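Local coordinates for germination protein (Bacillus megaterium, PDB 6O59) that is the A subunit of the spore germinant receptor GerK3, here its N-terminal domain, and probably takes part in sensing the small molecules that trigger germination, at residues A43-E48 against L111-G116; M174-V179 against K206-D211. All blocks are in the same frame, centred on the assembly; numbering follows the deposited sequence.

The two contacts belong to two separate antiparallel five-stranded sheets that share the strand order 1-2-4-5-3, which suggests two similarly built halves. Interaction 1 pairs the neighbouring strands 40-47 and 110-114 (second and fourth along the chain) within the first sheet. Interaction 2 lies on the second sheet, where the end of the edge strand 169-176 and the loop after it meet the turn between helices 195-206 and 210-215. They follow one another along the chain, on opposite sides of its centre; the centres of interactions 1 and 2 are about 35 Å apart and the nearest atoms of interactions 1 and 2 about 12 Å, with no touch. One is buried and backbone-driven, the other partly buried, with polar links and a bridging water.

Interaction 1: A43-E48 against L111-G116; sequences AIVYIE and LLIVDG
A43 and V45 bond through their backbones to I113 and L111, and four hydrogen bonds hold this antiparallel pairing. I113 N reaches A43 O at 2.9 Å, and V45 N meets L111 O at 3.0 Å. Between these pairs I44 faces L112 as a non-hydrogen-bonded pair; here I44 CA lies 3.3 Å from L111 O, a CA-H...O contact.

The tight side is the face bearing A43, V45, L111 and I113. In V45 a chi1 of -175° places CG1 anti to the backbone N and leaves CG2 beside that N, where V45 CG2 meets I113 CD1 at 4.1 Å; the two side chains cross at a slant. V45 CB also lies 4.2 Å from L111 CB. Strands 40-47 and 110-114 are neighbours inside the antiparallel five-stranded sheet of order 1-2-4-5-3, and helices 10-20 and 98-106 pack on this face. Beta-branched V45 and I113 suit extended backbone, while the small A43 fits beside L10.

On the other face the side chains of the two strands hardly meet: L112 CD1 comes only to A43 O, at 3.8 Å, and I44 turns to helix 54-62. Past I113 the backbone pairing continues, D115 bonding to A41, and the residues at the outer ends, E48 and G116, are exposed to solvent.

Interaction 2: M174-V179 against K206-D211; sequences MKIGRV and KNIDID
The guanidinium of R178 has V179 CG2 over one face, 3.9 Å above the plane and offset toward the rim, while the carboxylate of D209 sits at its edge. The two flat groups are turned 56° apart. In the salt bridge R178 NE is 2.9 Å from D209 OD2, but the bond is bent, 137° at the hydrogen, and meets the oxygen from above the carboxylate plane. One bent N-H...O bond, from NE alone, thus joins the two groups. A bend at chi3 (59°) swings the arginine's end round after its extended start, leaving R178 CD 3.5 Å from D209 OD2.

At the far end K206 NZ gives a hydrogen bond of 2.8 Å to K175 O, its donor standing above the carbonyl plane. The lysine begins by pointing away from the strand; bends at chi2 and chi3 fold its amine back, and K206 CD lies 4.0 Å from M174 CE, the flexible methionine end. The amine of K175 leads elsewhere, to D183.

Between these polar ends I176 supplies the apolar centre. I176 CD1 touches I208 CG2 and I210 CB, each at 3.7 Å; I208 runs alongside it and I210 crosses it at about a right angle. One water joins the backbones, accepting from G177 N and donating to K206 O and I208 O. Glycine suits position 177 because its backbone angles would jam a CB against the preceding carbonyl O. D209 has the N-cap position of helix 210-215, so the salt-bridge partner also opens that helix. The arrangement is the end of the first strand of a beta hairpin (169-176 and 182-189), outermost in its sheet within this chain, packed through I176 against the turn leading into helix 210-215.

Interaction 1: A43-E48 against L111-G116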
loop_
_atom_site.group_PDB
_atom_site.type_symbol
_atom_site.label_atom_id
_atom_site.label_comp_id
_atom_site.label_asym_id
_atom_site.label_seq_id
_atom_site.Cartn_x
_atom_site.Cartn_y
_atom_site.Cartn_z
ATOM N N ALA A 43 -9.842 -14.068 -4.985
ATOM C CA ALA A 43 -9.240 -12.736 -5.091
ATOM C C ALA A 43 -7.722 -12.772 -4.987
ATOM O O ALA A 43 -7.172 -13.601 -4.246
ATOM C CB ALA A 43 -9.799 -11.804 -4.018
ATOM N N ILE A 44 -7.053 -11.857 -5.740
ATOM C CA ILE A 44 -5.612 -11.590 -5.662
ATOM C C ILE A 44 -5.453 -10.291 -4.886
ATOM O O ILE A 44 -6.060 -9.274 -5.254
ATOM C CB ILE A 44 -4.833 -11.526 -7.005
ATOM C CG1 ILE A 44 -5.462 -12.419 -8.095
ATOM C CG2 ILE A 44 -3.340 -11.844 -6.769
ATOM C CD1 ILE A 44 -4.854 -12.266 -9.508
ATOM N N VAL A 45 -4.676 -10.327 -3.801
ATOM C CA VAL A 45 -4.424 -9.141 -2.984
ATOM C C VAL A 45 -2.924 -8.895 -2.978
ATOM O O VAL A 45 -2.164 -9.780 -2.575
ATOM C CB VAL A 45 -5.005 -9.220 -1.534
ATOM C CG1 VAL A 45 -4.805 -7.899 -0.793
ATOM C CG2 VAL A 45 -6.482 -9.599 -1.533
ATOM N N TYR A 46 -2.499 -7.693 -3.405
ATOM C CA TYR A 46 -1.089 -7.317 -3.436
ATOM C C TYR A 46 -0.892 -5.796 -3.299
ATOM O O TYR A 46 -1.790 -5.028 -3.646
ATOM C CB TYR A 46 -0.426 -7.835 -4.735
ATOM C CG TYR A 46 -0.953 -7.218 -6.012
ATOM C CD1 TYR A 46 -2.095 -7.722 -6.634
ATOM C CD2 TYR A 46 -0.294 -6.152 -6.617
ATOM C CE1 TYR A 46 -2.586 -7.152 -7.810
ATOM C CE2 TYR A 46 -0.783 -5.566 -7.783
ATOM C CZ TYR A 46 -1.925 -6.075 -8.382
ATOM O OH TYR A 46 -2.387 -5.507 -9.548
ATOM N N ILE A 47 0.305 -5.370 -2.832
ATOM C CA ILE A 47 0.690 -3.950 -2.741
ATOM C C ILE A 47 1.365 -3.560 -4.067
ATOM O O ILE A 47 2.385 -4.144 -4.451
ATOM C CB ILE A 47 1.588 -3.575 -1.505
ATOM C CG1 ILE A 47 0.920 -3.907 -0.165
ATOM C CG2 ILE A 47 1.990 -2.105 -1.531
ATOM C CD1 ILE A 47 1.857 -3.839 0.919
ATOM N N GLU A 48 0.791 -2.553 -4.732
ATOM C CA GLU A 48 1.231 -1.956 -5.977
ATOM C C GLU A 48 2.713 -1.528 -5.932
ATOM O O GLU A 48 3.161 -0.880 -4.969
ATOM C CB GLU A 48 0.357 -0.711 -6.240
ATOM C CG GLU A 48 -0.398 -0.669 -7.556
ATOM C CD GLU A 48 -1.463 0.415 -7.622
ATOM O OE1 GLU A 48 -1.281 1.482 -6.986
ATOM O OE2 GLU A 48 -2.485 0.199 -8.317
ATOM N N LEU A 111 -1.245 -12.402 -2.340
ATOM C CA LEU A 111 -2.134 -13.290 -1.617
ATOM C C LEU A 111 -3.182 -13.829 -2.551
ATOM O O LEU A 111 -3.675 -13.102 -3.417
ATOM C CB LEU A 111 -2.816 -12.598 -0.410
ATOM C CG LEU A 111 -1.953 -11.802 0.582
ATOM C CD1 LEU A 111 -2.816 -11.146 1.612
ATOM C CD2 LEU A 111 -0.917 -12.659 1.254
ATOM N N LEU A 112 -3.515 -15.107 -2.385
ATOM C CA LEU A 112 -4.600 -15.728 -3.123
ATOM C C LEU A 112 -5.630 -16.211 -2.089
ATOM O O LEU A 112 -5.330 -17.061 -1.249
ATOM C CB LEU A 112 -4.125 -16.849 -4.066
ATOM C CG LEU A 112 -5.249 -17.682 -4.700
ATOM C CD1 LEU A 112 -6.053 -16.881 -5.692
ATOM C CD2 LEU A 112 -4.714 -18.929 -5.330
ATOM N N ILE A 113 -6.816 -15.593 -2.111
ATOM C CA ILE A 113 -7.898 -15.890 -1.178
ATOM C C ILE A 113 -9.074 -16.508 -1.957
ATOM O O ILE A 113 -9.475 -15.971 -2.988
ATOM C CB ILE A 113 -8.292 -14.611 -0.380
ATOM C CG1 ILE A 113 -7.018 -13.851 0.122
ATOM C CG2 ILE A 113 -9.276 -14.947 0.770
ATOM C CD1 ILE A 113 -7.224 -12.676 1.061
ATOM N N VAL A 114 -9.594 -17.657 -1.476
ATOM C CA VAL A 114 -10.690 -18.389 -2.113
ATOM C C VAL A 114 -11.925 -18.411 -1.162
ATOM O O VAL A 114 -11.782 -18.575 0.054
ATOM C CB VAL A 114 -10.227 -19.804 -2.570
ATOM C CG1 VAL A 114 -11.349 -20.563 -3.281
ATOM C CG2 VAL A 114 -8.991 -19.719 -3.480
ATOM N N ASP A 115 -13.129 -18.235 -1.769
ATOM C CA ASP A 115 -14.484 -18.082 -1.225
ATOM C C ASP A 115 -14.728 -18.658 0.149
ATOM O O ASP A 115 -15.371 -17.970 0.946
ATOM C CB ASP A 115 -15.556 -18.648 -2.165
ATOM C CG ASP A 115 -16.940 -17.992 -2.056
ATOM O OD1 ASP A 115 -17.161 -17.198 -1.093
ATOM O OD2 ASP A 115 -17.801 -18.263 -2.942
ATOM N N GLY A 116 -14.301 -19.892 0.409
ATOM C CA GLY A 116 -14.539 -20.498 1.715
ATOM C C GLY A 116 -13.435 -21.381 2.243
ATOM O O GLY A 116 -13.734 -22.359 2.936
#

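Interaction 2: M174-V179 against K206-D211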
loop_
_atom_site.group_PDB
_atom_site.type_symbol
_atom_site.label_atom_id
_atom_site.label_comp_id
_atom_site.label_asym_id
_atom_site.label_seq_id
_atom_site.Cartn_x
_atom_site.Cartn_y
_atom_site.Cartn_z
ATOM N N MET A 174 -5.708 12.054 -2.263
ATOM C CA MET A 174 -6.624 13.194 -2.352
ATOM C C MET A 174 -6.219 14.120 -3.510
ATOM O O MET A 174 -5.152 13.955 -4.106
ATOM C CB MET A 174 -6.760 13.960 -1.003
ATOM C CG MET A 174 -5.479 14.567 -0.478
ATOM S SD MET A 174 -5.496 14.787 1.320
ATOM C CE MET A 174 -6.673 16.210 1.499
ATOM N N LYS A 175 -7.125 15.040 -3.863
ATOM C CA LYS A 175 -6.963 16.019 -4.928
ATOM C C LYS A 175 -7.019 17.386 -4.295
ATOM O O LYS A 175 -8.074 17.828 -3.850
ATOM C CB LYS A 175 -8.028 15.837 -6.028
ATOM C CG LYS A 175 -7.678 14.708 -6.982
ATOM C CD LYS A 175 -8.744 14.470 -8.033
ATOM C CE LYS A 175 -8.646 13.102 -8.691
ATOM N NZ LYS A 175 -7.578 13.009 -9.721
ATOM N N ILE A 176 -5.857 18.018 -4.172
ATOM C CA ILE A 176 -5.735 19.342 -3.575
ATOM C C ILE A 176 -5.369 20.327 -4.676
ATOM O O ILE A 176 -4.830 19.922 -5.696
ATOM C CB ILE A 176 -4.723 19.365 -2.399
ATOM C CG1 ILE A 176 -3.291 19.065 -2.875
ATOM C CG2 ILE A 176 -5.154 18.397 -1.291
ATOM C CD1 ILE A 176 -2.228 19.739 -2.115
ATOM N N GLY A 177 -5.668 21.595 -4.468
ATOM C CA GLY A 177 -5.348 22.635 -5.430
ATOM C C GLY A 177 -6.309 23.796 -5.359
ATOM O O GLY A 177 -7.518 23.597 -5.168
ATOM N N ARG A 178 -5.760 25.020 -5.530
ATOM C CA ARG A 178 -6.540 26.245 -5.498
ATOM C C ARG A 178 -7.322 26.428 -6.811
ATOM O O ARG A 178 -8.559 26.380 -6.774
ATOM C CB ARG A 178 -5.655 27.464 -5.184
ATOM C CG ARG A 178 -6.482 28.702 -4.840
ATOM C CD ARG A 178 -5.672 29.878 -4.337
ATOM N NE ARG A 178 -4.676 30.326 -5.306
ATOM C CZ ARG A 178 -4.883 31.234 -6.255
ATOM N NH1 ARG A 178 -6.075 31.814 -6.385
ATOM N NH2 ARG A 178 -3.907 31.570 -7.082
ATOM N N VAL A 179 -6.615 26.611 -7.957
ATOM C CA VAL A 179 -7.252 26.848 -9.269
ATOM C C VAL A 179 -7.601 25.503 -9.954
ATOM O O VAL A 179 -8.755 25.291 -10.349
ATOM C CB VAL A 179 -6.382 27.762 -10.183
ATOM C CG1 VAL A 179 -7.077 28.033 -11.509
ATOM C CG2 VAL A 179 -6.048 29.078 -9.483
ATOM N N LYS A 206 -6.311 20.043 2.368
ATOM C CA LYS A 206 -7.523 20.160 1.574
ATOM C C LYS A 206 -7.727 21.594 1.022
ATOM O O LYS A 206 -8.226 21.746 -0.102
ATOM C CB LYS A 206 -8.736 19.723 2.424
ATOM C CG LYS A 206 -10.044 19.496 1.647
ATOM C CD LYS A 206 -10.003 18.277 0.700
ATOM C CE LYS A 206 -9.990 18.673 -0.762
ATOM N NZ LYS A 206 -9.742 17.506 -1.648
ATOM N N ASN A 207 -7.305 22.623 1.782
ATOM C CA ASN A 207 -7.465 24.028 1.396
ATOM C C ASN A 207 -6.122 24.752 1.139
ATOM O O ASN A 207 -6.120 25.977 0.976
ATOM C CB ASN A 207 -8.259 24.780 2.474
ATOM C CG ASN A 207 -9.499 24.062 2.950
ATOM O OD1 ASN A 207 -9.511 23.446 4.025
ATOM N ND2 ASN A 207 -10.566 24.125 2.162
ATOM N N ILE A 208 -4.999 24.012 1.081
ATOM C CA ILE A 208 -3.672 24.601 0.859
ATOM C C ILE A 208 -3.494 25.028 -0.612
ATOM O O ILE A 208 -4.068 24.412 -1.524
ATOM C CB ILE A 208 -2.521 23.632 1.315
ATOM C CG1 ILE A 208 -1.236 24.416 1.691
ATOM C CG2 ILE A 208 -2.217 22.518 0.289
ATOM C CD1 ILE A 208 -0.094 23.580 2.374
ATOM N N ASP A 209 -2.699 26.091 -0.820
ATOM C CA ASP A 209 -2.275 26.546 -2.139
ATOM C C ASP A 209 -0.865 25.994 -2.292
ATOM O O ASP A 209 0.133 26.675 -2.031
ATOM C CB ASP A 209 -2.357 28.074 -2.297
ATOM C CG ASP A 209 -2.063 28.609 -3.690
ATOM O OD1 ASP A 209 -1.676 27.802 -4.578
ATOM O OD2 ASP A 209 -2.219 29.835 -3.897
ATOM N N ILE A 210 -0.807 24.706 -2.631
ATOM C CA ILE A 210 0.407 23.915 -2.757
ATOM C C ILE A 210 1.424 24.538 -3.721
ATOM O O ILE A 210 2.622 24.440 -3.475
ATOM C CB ILE A 210 0.047 22.448 -3.138
ATOM C CG1 ILE A 210 1.246 21.477 -2.929
ATOM C CG2 ILE A 210 -0.567 22.318 -4.533
ATOM C CD1 ILE A 210 1.863 21.501 -1.556
ATOM N N ASP A 211 0.956 25.199 -4.771
ATOM C CA ASP A 211 1.820 25.816 -5.767
ATOM C C ASP A 211 2.597 26.973 -5.139
ATOM O O ASP A 211 3.827 26.994 -5.220
ATOM C CB ASP A 211 1.001 26.258 -6.976
ATOM C CG ASP A 211 0.280 25.110 -7.652
ATOM O OD1 ASP A 211 -0.855 24.787 -7.223
ATOM O OD2 ASP A 211 0.852 24.527 -8.610
HETATM O O HOH W 1 -6.489 22.701 -1.962
#